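Long-range contact in tapirin (Caldicellulosiruptor kristjanssonii, PDB 6N2B), which probably binds cellulose through a C-terminal beta-helix domain and so helps an extremely thermophilic bacterium adhere to plant biomass: residues 260-274 / 285-299. Sequence-based numbering, arbitrary orientation.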
# COMPACT_ATOMS: atom_id res chain seq x y z
N GLY A 260 -9.62 11.99 3.36
CA GLY A 260 -8.45 12.79 3.59
C GLY A 260 -7.53 12.24 4.67
O GLY A 260 -7.74 11.17 5.24
N GLY A 261 -6.48 13.01 4.96
CA GLY A 261 -5.54 12.61 5.98
C GLY A 261 -4.71 11.39 5.65
O GLY A 261 -4.09 10.81 6.54
N ASN A 262 -4.70 10.98 4.39
CA ASN A 262 -3.86 9.88 3.97
C ASN A 262 -2.46 10.36 3.67
O ASN A 262 -2.26 11.41 3.06
CB ASN A 262 -4.45 9.20 2.75
CG ASN A 262 -5.87 8.87 2.94
OD1 ASN A 262 -6.21 8.06 3.82
ND2 ASN A 262 -6.73 9.51 2.17
N SER A 263 -1.48 9.56 4.08
CA SER A 263 -0.08 9.90 3.89
C SER A 263 0.62 8.58 3.58
O SER A 263 0.64 7.68 4.42
CB SER A 263 0.46 10.61 5.14
OG SER A 263 1.87 10.54 5.25
N ILE A 264 1.16 8.44 2.37
CA ILE A 264 1.77 7.18 1.93
C ILE A 264 3.24 7.42 1.57
O ILE A 264 3.55 8.29 0.74
CB ILE A 264 1.00 6.56 0.76
CG1 ILE A 264 -0.34 6.03 1.25
CG2 ILE A 264 1.75 5.41 0.18
CD1 ILE A 264 -1.35 5.85 0.13
N GLU A 265 4.14 6.64 2.17
CA GLU A 265 5.57 6.68 1.87
C GLU A 265 6.01 5.34 1.33
O GLU A 265 5.93 4.33 2.04
CB GLU A 265 6.39 7.02 3.11
CG GLU A 265 6.33 8.46 3.50
CD GLU A 265 6.71 8.66 4.94
OE1 GLU A 265 7.60 7.92 5.44
OE2 GLU A 265 6.11 9.56 5.57
N ILE A 266 6.50 5.32 0.10
CA ILE A 266 6.98 4.11 -0.53
C ILE A 266 8.47 4.26 -0.81
O ILE A 266 8.86 5.13 -1.60
CB ILE A 266 6.21 3.79 -1.81
CG1 ILE A 266 4.71 3.73 -1.52
CG2 ILE A 266 6.71 2.45 -2.35
CD1 ILE A 266 4.29 2.46 -0.76
N LYS A 267 9.29 3.42 -0.19
CA LYS A 267 10.73 3.57 -0.30
C LYS A 267 11.28 2.97 -1.57
O LYS A 267 12.28 3.45 -2.09
CB LYS A 267 11.42 2.95 0.90
CG LYS A 267 11.22 3.77 2.14
CD LYS A 267 11.50 2.96 3.37
CE LYS A 267 12.98 2.68 3.53
NZ LYS A 267 13.16 1.45 4.36
N GLU A 268 10.65 1.91 -2.08
CA GLU A 268 11.14 1.26 -3.28
C GLU A 268 10.02 1.27 -4.30
O GLU A 268 9.75 2.32 -4.92
CB GLU A 268 11.69 -0.13 -2.95
CG GLU A 268 13.00 -0.11 -2.12
CD GLU A 268 14.10 0.81 -2.70
OE1 GLU A 268 14.13 1.01 -3.95
OE2 GLU A 268 14.94 1.33 -1.92
N ILE A 269 9.30 0.17 -4.51
CA ILE A 269 8.39 0.03 -5.64
C ILE A 269 6.94 0.06 -5.17
O ILE A 269 6.55 -0.68 -4.26
CB ILE A 269 8.67 -1.27 -6.43
CG1 ILE A 269 10.00 -1.14 -7.19
CG2 ILE A 269 7.51 -1.57 -7.37
CD1 ILE A 269 10.87 -2.39 -7.16
N MET A 270 6.15 0.91 -5.81
CA MET A 270 4.69 0.84 -5.77
C MET A 270 4.22 0.33 -7.13
O MET A 270 4.26 1.06 -8.12
CB MET A 270 4.07 2.19 -5.44
CG MET A 270 2.57 2.17 -5.25
SD MET A 270 2.01 3.82 -4.80
CE MET A 270 0.43 3.42 -4.07
N TYR A 271 3.81 -0.93 -7.17
CA TYR A 271 3.33 -1.56 -8.40
C TYR A 271 1.80 -1.55 -8.38
O TYR A 271 1.18 -2.12 -7.48
CB TYR A 271 3.87 -2.99 -8.53
CG TYR A 271 3.42 -3.73 -9.78
CD1 TYR A 271 2.13 -4.25 -9.87
CD2 TYR A 271 4.27 -3.91 -10.87
CE1 TYR A 271 1.69 -4.93 -11.00
CE2 TYR A 271 3.85 -4.60 -12.01
CZ TYR A 271 2.56 -5.11 -12.06
OH TYR A 271 2.11 -5.79 -13.17
N ILE A 272 1.21 -0.93 -9.39
CA ILE A 272 -0.23 -0.85 -9.51
C ILE A 272 -0.62 -1.56 -10.81
O ILE A 272 -0.46 -1.00 -11.90
CB ILE A 272 -0.73 0.59 -9.50
CG1 ILE A 272 -0.21 1.30 -8.24
CG2 ILE A 272 -2.24 0.64 -9.62
CD1 ILE A 272 -0.67 0.67 -6.93
N GLN A 273 -1.15 -2.78 -10.68
CA GLN A 273 -1.45 -3.61 -11.85
C GLN A 273 -2.33 -2.89 -12.87
O GLN A 273 -2.06 -2.95 -14.08
CB GLN A 273 -2.13 -4.90 -11.39
CG GLN A 273 -2.79 -5.70 -12.50
CD GLN A 273 -1.78 -6.44 -13.33
OE1 GLN A 273 -0.68 -6.76 -12.86
NE2 GLN A 273 -2.13 -6.71 -14.58
N ASN A 274 -3.40 -2.23 -12.42
CA ASN A 274 -4.30 -1.55 -13.35
C ASN A 274 -4.44 -0.06 -13.05
O ASN A 274 -3.94 0.76 -13.83
CB ASN A 274 -5.66 -2.23 -13.38
CG ASN A 274 -6.63 -1.54 -14.31
OD1 ASN A 274 -6.40 -1.47 -15.53
ND2 ASN A 274 -7.72 -1.01 -13.76
N ASN A 285 -7.64 18.59 5.43
CA ASN A 285 -7.02 17.31 5.75
C ASN A 285 -6.49 16.68 4.45
O ASN A 285 -7.05 15.71 3.94
CB ASN A 285 -8.02 16.39 6.44
CG ASN A 285 -7.36 15.20 7.13
OD1 ASN A 285 -6.20 15.26 7.55
ND2 ASN A 285 -8.12 14.10 7.25
N PRO A 286 -5.41 17.23 3.90
CA PRO A 286 -4.95 16.77 2.59
C PRO A 286 -4.16 15.46 2.65
O PRO A 286 -3.64 15.05 3.69
CB PRO A 286 -4.06 17.92 2.10
CG PRO A 286 -3.56 18.55 3.36
CD PRO A 286 -4.63 18.38 4.40
N ASN A 287 -4.09 14.80 1.49
CA ASN A 287 -3.27 13.62 1.30
C ASN A 287 -1.82 14.02 1.06
O ASN A 287 -1.52 15.14 0.64
CB ASN A 287 -3.74 12.78 0.10
CG ASN A 287 -5.20 12.37 0.20
OD1 ASN A 287 -5.73 12.10 1.28
ND2 ASN A 287 -5.86 12.32 -0.95
N THR A 288 -0.91 13.09 1.34
CA THR A 288 0.45 13.18 0.83
C THR A 288 0.88 11.81 0.31
O THR A 288 0.51 10.79 0.90
CB THR A 288 1.47 13.69 1.88
OG1 THR A 288 1.46 12.84 3.02
CG2 THR A 288 1.13 15.09 2.33
N LEU A 289 1.64 11.81 -0.77
CA LEU A 289 2.31 10.61 -1.28
C LEU A 289 3.76 10.95 -1.56
O LEU A 289 4.04 11.92 -2.28
CB LEU A 289 1.63 10.09 -2.55
CG LEU A 289 2.45 9.09 -3.36
CD1 LEU A 289 2.53 7.74 -2.67
CD2 LEU A 289 1.88 8.94 -4.75
N ASN A 290 4.69 10.20 -0.98
CA ASN A 290 6.12 10.28 -1.30
C ASN A 290 6.55 8.89 -1.71
O ASN A 290 6.64 7.99 -0.86
CB ASN A 290 6.97 10.76 -0.13
CG ASN A 290 6.67 12.17 0.28
OD1 ASN A 290 5.65 12.44 0.92
ND2 ASN A 290 7.57 13.08 -0.07
N ALA A 291 6.82 8.70 -2.99
CA ALA A 291 7.13 7.37 -3.48
C ALA A 291 8.38 7.44 -4.33
O ALA A 291 8.63 8.43 -5.02
CB ALA A 291 5.97 6.77 -4.28
N ASN A 292 9.17 6.38 -4.24
CA ASN A 292 10.38 6.29 -5.03
C ASN A 292 10.04 5.99 -6.49
O ASN A 292 10.18 6.84 -7.37
CB ASN A 292 11.31 5.24 -4.43
CG ASN A 292 12.64 5.17 -5.13
OD1 ASN A 292 13.01 6.09 -5.86
ND2 ASN A 292 13.36 4.07 -4.93
N LYS A 293 9.55 4.78 -6.75
CA LYS A 293 9.14 4.37 -8.09
C LYS A 293 7.67 3.96 -8.06
O LYS A 293 7.24 3.24 -7.16
CB LYS A 293 10.02 3.23 -8.61
CG LYS A 293 11.48 3.35 -8.21
CD LYS A 293 12.33 2.23 -8.79
CE LYS A 293 13.74 2.23 -8.19
NZ LYS A 293 14.71 1.48 -9.04
N ILE A 294 6.90 4.46 -9.02
CA ILE A 294 5.50 4.12 -9.18
C ILE A 294 5.30 3.53 -10.57
O ILE A 294 5.83 4.07 -11.56
CB ILE A 294 4.58 5.35 -9.01
CG1 ILE A 294 4.76 5.98 -7.63
CG2 ILE A 294 3.12 4.97 -9.30
CD1 ILE A 294 3.85 7.17 -7.40
N TYR A 295 4.54 2.45 -10.66
CA TYR A 295 4.07 1.95 -11.95
C TYR A 295 2.57 1.74 -11.88
O TYR A 295 2.06 1.20 -10.89
CB TYR A 295 4.77 0.63 -12.36
CG TYR A 295 4.06 -0.11 -13.49
CD1 TYR A 295 4.31 0.21 -14.83
CD2 TYR A 295 3.12 -1.11 -13.23
CE1 TYR A 295 3.65 -0.45 -15.87
CE2 TYR A 295 2.46 -1.76 -14.26
CZ TYR A 295 2.73 -1.43 -15.58
OH TYR A 295 2.08 -2.08 -16.60
N THR A 296 1.86 2.18 -12.91
CA THR A 296 0.47 1.77 -13.12
C THR A 296 0.30 1.18 -14.51
O THR A 296 1.04 1.49 -15.45
CB THR A 296 -0.53 2.92 -12.96
OG1 THR A 296 -0.69 3.59 -14.23
CG2 THR A 296 -0.07 3.92 -11.93
N GLY A 297 -0.70 0.31 -14.63
CA GLY A 297 -1.11 -0.23 -15.91
C GLY A 297 -2.08 0.70 -16.62
O GLY A 297 -2.09 1.91 -16.40
N LEU A 298 -2.94 0.10 -17.45
CA LEU A 298 -3.80 0.86 -18.37
C LEU A 298 -4.81 1.76 -17.66
O LEU A 298 -5.27 2.74 -18.26
CB LEU A 298 -4.55 -0.11 -19.29
CG LEU A 298 -3.63 -0.94 -20.20
CD1 LEU A 298 -4.37 -2.08 -20.84
CD2 LEU A 298 -2.96 -0.07 -21.27
N GLY A 299 -5.17 1.47 -16.41
CA GLY A 299 -6.18 2.27 -15.74
C GLY A 299 -5.70 3.61 -15.22
O GLY A 299 -6.54 4.46 -14.90
O HOH W 1 -11.00 13.71 5.50
O HOH W 2 -1.19 13.91 5.06
O HOH W 3 3.66 10.61 2.44
O HOH W 4 -0.31 -4.02 -16.25
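Gly261 N donates to Asn285 O where two successive rungs of the beta-helix, 260-274 and 285-299, begin to run parallel. Next, two asparagines run alongside each other: Asn262 ND2 reaches Asn287 OD1 at 2.9 Å from above its carbonyl plane, the two amides turned 37° apart. The remaining polar atoms of this buried pair look to the flanking rungs, Asn262 OD1 to Phe240 N and Asn287 ND2 to Tyr309 OH. Strand 263-266 then exchanges backbone bonds with 287-291, and inward Ile264 CG2 meets Leu289 CD1 at 3.8 Å while Ile266 CB rests on Ala291 CB. At the corner the register slips by one residue, a beta bulge; Asn292 ND2 bridges it with weak bonds to Lys267 O and Glu268 OE1. Beyond it Met270, extended with CG anti to the backbone N (chi1 -175°), carries SD inward to within 4.5 Å of Leu289 CD1. On the other face the Tyr271 and Tyr295 rings project in the same direction, centroids 5.2 Å apart and planes at 35°, with helix 408-413 packed against both. Like residues thus line up with like, amide beside amide, aliphatic beside aliphatic and ring beside ring, a ladder in which neighbouring rungs satisfy buried polar groups and continue the hydrophobic interior.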